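Local coordinates for protein polyprenyl synthetase (Nonlabens dokdonensis, PDB 6KD7) that probably acts as a magnesium-dependent prenyltransferase of the FPP/GGPP synthase family, making geranylgeranyl pyrophosphate, at residues K125-T136 against C175-I183. Sequence-based numbering, arbitrary orientation.
Sequences KFYQLNKVFSRT and CALQMGAII
Ile182 and Val132 interlock two antiparallel helices of the mainly helical isoprenoid synthase fold by knobs-into-holes packing. Segments 125-136 of helix 123-150 and 175-183 of helix 158-183 have their axes 9.8 Å apart at 171°. Ile182 sits among Lys125, Gln128, Leu129 and Val132. Its CB lies near CD2 of Leu129. Its CG1 is anti to the carbonyl carbon (chi1 -73°), which leaves CG2 facing helix 123-150. CG2 of Ile182 touches CD2 of Leu129 at 3.8 Å and meets CB of Gln128. CD1 of Ile182 reaches O of Gln128 at 3.8 Å and meets CG1 of Val132. Val132 enters the hole formed by Cys175, Gln178, Met179 and Ile182. Its CG2 rests against the side-chain amide of Gln178, and its CG1 faces CG of Met179. Leu129 crosses Met179 at about a right angle, with CD2 3.7 Å from CB of Met179. The rings of Phe126 and Tyr127 meet Tyr127 and Phe126 of the second subunit edge-to-face. At one end, the extended chain of Lys125 carries NZ to O of Ile183, a 3.0 Å hydrogen bond from above the carbonyl plane. At the other end, OG1 of Thr136 lies 3.3 Å from CB of Cys175. The Thr136 side chain is about 13 Å from the bound pyrophosphate. OG1 of Thr136 donates to O of Val132 at 2.7 Å, from the carbonyl face opposite to N of Thr136.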
ATOM      1  N   LYS A 125      47.046  -2.673 -26.063  1.00 30.81           N
ATOM      2  CA  LYS A 125      46.576  -3.233 -24.784  1.00 34.55           C
ATOM      3  C   LYS A 125      45.139  -2.734 -24.534  1.00 32.16           C
ATOM      4  O   LYS A 125      44.305  -3.528 -24.106  1.00 29.65           O
ATOM      5  CB  LYS A 125      47.575  -2.806 -23.720  1.00 35.57           C
ATOM      6  CG  LYS A 125      48.849  -3.624 -23.741  1.00 35.12           C
ATOM      7  CD  LYS A 125      49.880  -2.972 -22.879  1.00 38.97           C
ATOM      8  CE  LYS A 125      51.207  -3.697 -23.021  1.00 42.44           C
ATOM      9  NZ  LYS A 125      52.125  -3.082 -22.059  1.00 51.31           N
ATOM     10  N   PHE A 126      44.907  -1.453 -24.785  1.00 29.78           N
ATOM     11  CA  PHE A 126      43.566  -0.833 -24.774  1.00 33.21           C
ATOM     12  C   PHE A 126      42.572  -1.736 -25.485  1.00 30.72           C
ATOM     13  O   PHE A 126      41.572  -2.113 -24.875  1.00 32.81           O
ATOM     14  CB  PHE A 126      43.559   0.523 -25.446  1.00 32.59           C
ATOM     15  CG  PHE A 126      42.224   1.201 -25.340  1.00 34.56           C
ATOM     16  CD1 PHE A 126      41.914   1.984 -24.228  1.00 30.15           C
ATOM     17  CD2 PHE A 126      41.285   1.027 -26.347  1.00 28.82           C
ATOM     18  CE1 PHE A 126      40.694   2.636 -24.158  1.00 34.33           C
ATOM     19  CE2 PHE A 126      40.065   1.688 -26.269  1.00 31.52           C
ATOM     20  CZ  PHE A 126      39.770   2.489 -25.183  1.00 30.27           C
ATOM     21  N   TYR A 127      42.900  -2.173 -26.689  1.00 27.56           N
ATOM     22  CA  TYR A 127      42.011  -3.043 -27.471  1.00 25.53           C
ATOM     23  C   TYR A 127      41.801  -4.353 -26.719  1.00 26.99           C
ATOM     24  O   TYR A 127      40.705  -4.933 -26.708  1.00 25.55           O
ATOM     25  CB  TYR A 127      42.496  -3.246 -28.915  1.00 27.96           C
ATOM     26  CG  TYR A 127      41.566  -4.087 -29.740  1.00 24.84           C
ATOM     27  CD1 TYR A 127      40.523  -3.506 -30.436  1.00 29.07           C
ATOM     28  CD2 TYR A 127      41.679  -5.455 -29.770  1.00 26.95           C
ATOM     29  CE1 TYR A 127      39.640  -4.262 -31.182  1.00 27.77           C
ATOM     30  CE2 TYR A 127      40.797  -6.231 -30.496  1.00 29.65           C
ATOM     31  CZ  TYR A 127      39.778  -5.621 -31.202  1.00 27.84           C
ATOM     32  OH  TYR A 127      38.897  -6.389 -31.887  1.00 32.29           O
ATOM     33  N   GLN A 128      42.851  -4.924 -26.187  1.00 28.49           N
ATOM     34  CA  GLN A 128      42.748  -6.302 -25.648  1.00 30.37           C
ATOM     35  C   GLN A 128      41.947  -6.253 -24.325  1.00 23.40           C
ATOM     36  O   GLN A 128      41.210  -7.208 -24.035  1.00 23.67           O
ATOM     37  CB  GLN A 128      44.172  -6.849 -25.472  1.00 34.69           C
ATOM     38  CG  GLN A 128      44.805  -7.402 -26.747  1.00 37.94           C
ATOM     39  CD  GLN A 128      46.145  -8.002 -26.374  1.00 44.55           C
ATOM     40  OE1 GLN A 128      47.121  -7.292 -26.159  1.00 37.88           O
ATOM     41  NE2 GLN A 128      46.144  -9.293 -26.111  1.00 36.89           N
ATOM     42  N   LEU A 129      42.217  -5.228 -23.523  1.00 23.56           N
ATOM     43  CA  LEU A 129      41.600  -4.971 -22.200  1.00 26.56           C
ATOM     44  C   LEU A 129      40.086  -4.806 -22.435  1.00 27.60           C
ATOM     45  O   LEU A 129      39.318  -5.573 -21.815  1.00 24.33           O
ATOM     46  CB  LEU A 129      42.237  -3.730 -21.574  1.00 25.00           C
ATOM     47  CG  LEU A 129      43.658  -3.920 -21.023  1.00 27.18           C
ATOM     48  CD1 LEU A 129      44.195  -2.615 -20.478  1.00 25.05           C
ATOM     49  CD2 LEU A 129      43.735  -5.034 -19.957  1.00 25.85           C
ATOM     50  N   ASN A 130      39.701  -3.910 -23.356  1.00 28.13           N
ATOM     51  CA  ASN A 130      38.273  -3.601 -23.637  1.00 28.92           C
ATOM     52  C   ASN A 130      37.592  -4.883 -24.051  1.00 28.91           C
ATOM     53  O   ASN A 130      36.512  -5.208 -23.548  1.00 25.61           O
ATOM     54  CB  ASN A 130      38.050  -2.533 -24.694  1.00 28.21           C
ATOM     55  CG  ASN A 130      38.102  -1.180 -24.070  1.00 34.16           C
ATOM     56  OD1 ASN A 130      39.190  -0.600 -23.943  1.00 43.46           O
ATOM     57  ND2 ASN A 130      36.942  -0.655 -23.700  1.00 34.81           N
ATOM     58  N   LYS A 131      38.229  -5.641 -24.931  1.00 29.10           N
ATOM     59  CA  LYS A 131      37.602  -6.873 -25.464  1.00 27.88           C
ATOM     60  C   LYS A 131      37.332  -7.926 -24.381  1.00 29.28           C
ATOM     61  O   LYS A 131      36.215  -8.391 -24.324  1.00 25.45           O
ATOM     62  CB  LYS A 131      38.494  -7.453 -26.560  1.00 34.04           C
ATOM     63  CG  LYS A 131      37.827  -8.488 -27.447  1.00 38.64           C
ATOM     64  CD  LYS A 131      38.437  -8.527 -28.814  1.00 46.68           C
ATOM     65  CE  LYS A 131      37.787  -9.542 -29.721  1.00 51.89           C
ATOM     66  NZ  LYS A 131      37.643 -10.850 -29.054  1.00 57.15           N
ATOM     67  N   VAL A 132      38.283  -8.219 -23.499  1.00 25.58           N
ATOM     68  CA  VAL A 132      38.027  -9.301 -22.508  1.00 25.31           C
ATOM     69  C   VAL A 132      37.084  -8.733 -21.418  1.00 22.35           C
ATOM     70  O   VAL A 132      36.215  -9.494 -20.926  1.00 23.49           O
ATOM     71  CB  VAL A 132      39.315  -9.906 -21.912  1.00 26.38           C
ATOM     72  CG1 VAL A 132      40.091  -8.874 -21.118  1.00 23.55           C
ATOM     73  CG2 VAL A 132      38.976 -11.126 -21.066  1.00 25.46           C
ATOM     74  N   PHE A 133      37.181  -7.441 -21.134  1.00 22.15           N
ATOM     75  CA  PHE A 133      36.366  -6.743 -20.113  1.00 27.03           C
ATOM     76  C   PHE A 133      34.876  -6.793 -20.515  1.00 28.21           C
ATOM     77  O   PHE A 133      34.054  -7.266 -19.713  1.00 23.89           O
ATOM     78  CB  PHE A 133      36.827  -5.303 -19.936  1.00 25.64           C
ATOM     79  CG  PHE A 133      36.053  -4.518 -18.915  1.00 25.78           C
ATOM     80  CD1 PHE A 133      36.209  -4.760 -17.553  1.00 29.43           C
ATOM     81  CD2 PHE A 133      35.185  -3.514 -19.316  1.00 26.86           C
ATOM     82  CE1 PHE A 133      35.531  -3.987 -16.623  1.00 26.69           C
ATOM     83  CE2 PHE A 133      34.438  -2.805 -18.389  1.00 26.22           C
ATOM     84  CZ  PHE A 133      34.644  -3.024 -17.045  1.00 30.20           C
ATOM     85  N   SER A 134      34.576  -6.381 -21.743  1.00 24.38           N
ATOM     86  CA  SER A 134      33.209  -6.340 -22.315  1.00 24.14           C
ATOM     87  C   SER A 134      32.637  -7.742 -22.404  1.00 23.82           C
ATOM     88  O   SER A 134      31.491  -7.937 -22.065  1.00 27.59           O
ATOM     89  CB  SER A 134      33.182  -5.635 -23.646  1.00 22.36           C
ATOM     90  OG  SER A 134      33.468  -4.252 -23.480  1.00 21.86           O
ATOM     91  N   ARG A 135      33.403  -8.720 -22.835  1.00 25.88           N
ATOM     92  CA  ARG A 135      32.877 -10.093 -22.937  1.00 24.96           C
ATOM     93  C   ARG A 135      32.514 -10.561 -21.518  1.00 26.87           C
ATOM     94  O   ARG A 135      31.489 -11.242 -21.353  1.00 22.70           O
ATOM     95  CB  ARG A 135      33.922 -11.012 -23.572  1.00 28.36           C
ATOM     96  CG  ARG A 135      33.467 -12.463 -23.697  1.00 33.96           C
ATOM     97  CD  ARG A 135      34.358 -13.353 -24.584  1.00 44.14           C
ATOM     98  NE  ARG A 135      35.749 -13.501 -24.135  1.00 53.25           N
ATOM     99  CZ  ARG A 135      36.824 -12.855 -24.635  1.00 47.93           C
ATOM    100  NH1 ARG A 135      36.729 -11.978 -25.624  1.00 47.29           N
ATOM    101  NH2 ARG A 135      38.013 -13.092 -24.122  1.00 56.95           N
ATOM    102  N   THR A 136      33.400 -10.288 -20.550  1.00 22.73           N
ATOM    103  CA  THR A 136      33.207 -10.638 -19.129  1.00 25.52           C
ATOM    104  C   THR A 136      31.959  -9.899 -18.609  1.00 21.37           C
ATOM    105  O   THR A 136      31.121 -10.553 -18.010  1.00 20.21           O
ATOM    106  CB  THR A 136      34.482 -10.345 -18.323  1.00 26.64           C
ATOM    107  OG1 THR A 136      35.492 -11.172 -18.922  1.00 26.79           O
ATOM    108  CG2 THR A 136      34.309 -10.643 -16.845  1.00 24.84           C
ATOM    109  N   CYS A 175      39.079 -12.822 -15.699  1.00 25.57           N
ATOM    110  CA  CYS A 175      39.259 -11.581 -16.460  1.00 25.53           C
ATOM    111  C   CYS A 175      40.276 -10.710 -15.739  1.00 25.84           C
ATOM    112  O   CYS A 175      41.108 -10.104 -16.408  1.00 25.81           O
ATOM    113  CB  CYS A 175      37.902 -10.889 -16.660  1.00 23.18           C
ATOM    114  SG  CYS A 175      38.047  -9.242 -17.367  1.00 25.90           S
ATOM    115  N   ALA A 176      40.123 -10.511 -14.427  1.00 25.57           N
ATOM    116  CA  ALA A 176      41.040  -9.676 -13.624  1.00 25.47           C
ATOM    117  C   ALA A 176      42.490 -10.184 -13.818  1.00 26.43           C
ATOM    118  O   ALA A 176      43.378  -9.347 -13.984  1.00 27.45           O
ATOM    119  CB  ALA A 176      40.652  -9.696 -12.162  1.00 26.86           C
ATOM    120  N   LEU A 177      42.711 -11.496 -13.770  1.00 25.23           N
ATOM    121  CA  LEU A 177      44.059 -12.100 -13.948  1.00 29.18           C
ATOM    122  C   LEU A 177      44.529 -11.868 -15.398  1.00 28.56           C
ATOM    123  O   LEU A 177      45.631 -11.293 -15.583  1.00 29.68           O
ATOM    124  CB  LEU A 177      43.993 -13.588 -13.600  1.00 27.66           C
ATOM    125  CG  LEU A 177      43.820 -13.877 -12.110  1.00 28.99           C
ATOM    126  CD1 LEU A 177      43.327 -15.276 -11.906  1.00 28.76           C
ATOM    127  CD2 LEU A 177      45.111 -13.661 -11.345  1.00 32.40           C
ATOM    128  N   GLN A 178      43.670 -12.183 -16.375  1.00 27.87           N
ATOM    129  CA  GLN A 178      43.969 -11.999 -17.803  1.00 25.95           C
ATOM    130  C   GLN A 178      44.363 -10.554 -18.066  1.00 28.22           C
ATOM    131  O   GLN A 178      45.329 -10.379 -18.851  1.00 26.12           O
ATOM    132  CB  GLN A 178      42.875 -12.567 -18.689  1.00 29.38           C
ATOM    133  CG  GLN A 178      43.188 -12.319 -20.139  1.00 30.48           C
ATOM    134  CD  GLN A 178      42.270 -13.045 -21.077  1.00 32.65           C
ATOM    135  OE1 GLN A 178      42.481 -12.941 -22.280  1.00 35.02           O
ATOM    136  NE2 GLN A 178      41.264 -13.748 -20.584  1.00 27.04           N
ATOM    137  N   MET A 179      43.765  -9.561 -17.403  1.00 24.92           N
ATOM    138  CA  MET A 179      44.085  -8.144 -17.702  1.00 28.17           C
ATOM    139  C   MET A 179      45.528  -7.837 -17.262  1.00 32.30           C
ATOM    140  O   MET A 179      46.159  -6.891 -17.838  1.00 27.77           O
ATOM    141  CB  MET A 179      43.113  -7.151 -17.027  1.00 28.02           C
ATOM    142  CG  MET A 179      41.705  -7.223 -17.680  1.00 33.57           C
ATOM    143  SD  MET A 179      40.366  -6.386 -16.799  1.00 34.71           S
ATOM    144  CE  MET A 179      40.995  -4.738 -16.648  1.00 40.16           C
ATOM    145  N   GLY A 180      45.993  -8.453 -16.180  1.00 30.25           N
ATOM    146  CA  GLY A 180      47.366  -8.175 -15.693  1.00 30.82           C
ATOM    147  C   GLY A 180      48.371  -8.744 -16.671  1.00 26.47           C
ATOM    148  O   GLY A 180      49.315  -8.050 -17.014  1.00 28.61           O
ATOM    149  N   ALA A 181      48.075  -9.936 -17.170  1.00 28.78           N
ATOM    150  CA  ALA A 181      48.840 -10.649 -18.199  1.00 32.03           C
ATOM    151  C   ALA A 181      48.888  -9.790 -19.482  1.00 38.78           C
ATOM    152  O   ALA A 181      49.976  -9.618 -20.060  1.00 40.00           O
ATOM    153  CB  ALA A 181      48.247 -12.017 -18.393  1.00 31.78           C
ATOM    154  N   ILE A 182      47.777  -9.176 -19.879  1.00 37.96           N
ATOM    155  CA  ILE A 182      47.740  -8.311 -21.083  1.00 31.99           C
ATOM    156  C   ILE A 182      48.677  -7.138 -20.836  1.00 31.54           C
ATOM    157  O   ILE A 182      49.381  -6.742 -21.741  1.00 31.32           O
ATOM    158  CB  ILE A 182      46.316  -7.801 -21.378  1.00 31.57           C
ATOM    159  CG1 ILE A 182      45.431  -8.918 -21.926  1.00 31.82           C
ATOM    160  CG2 ILE A 182      46.338  -6.580 -22.289  1.00 31.59           C
ATOM    161  CD1 ILE A 182      43.968  -8.547 -21.864  1.00 32.96           C
ATOM    162  N   ILE A 183      48.641  -6.562 -19.651  1.00 27.23           N
ATOM    163  CA  ILE A 183      49.506  -5.381 -19.384  1.00 31.96           C
ATOM    164  C   ILE A 183      50.994  -5.764 -19.420  1.00 37.43           C
ATOM    165  O   ILE A 183      51.805  -4.890 -19.696  1.00 33.92           O
ATOM    166  CB  ILE A 183      49.038  -4.669 -18.111  1.00 31.18           C
ATOM    167  CG1 ILE A 183      47.672  -4.028 -18.374  1.00 34.60           C
ATOM    168  CG2 ILE A 183      50.059  -3.651 -17.653  1.00 30.60           C
ATOM    169  CD1 ILE A 183      46.884  -3.707 -17.149  1.00 35.83           C
TER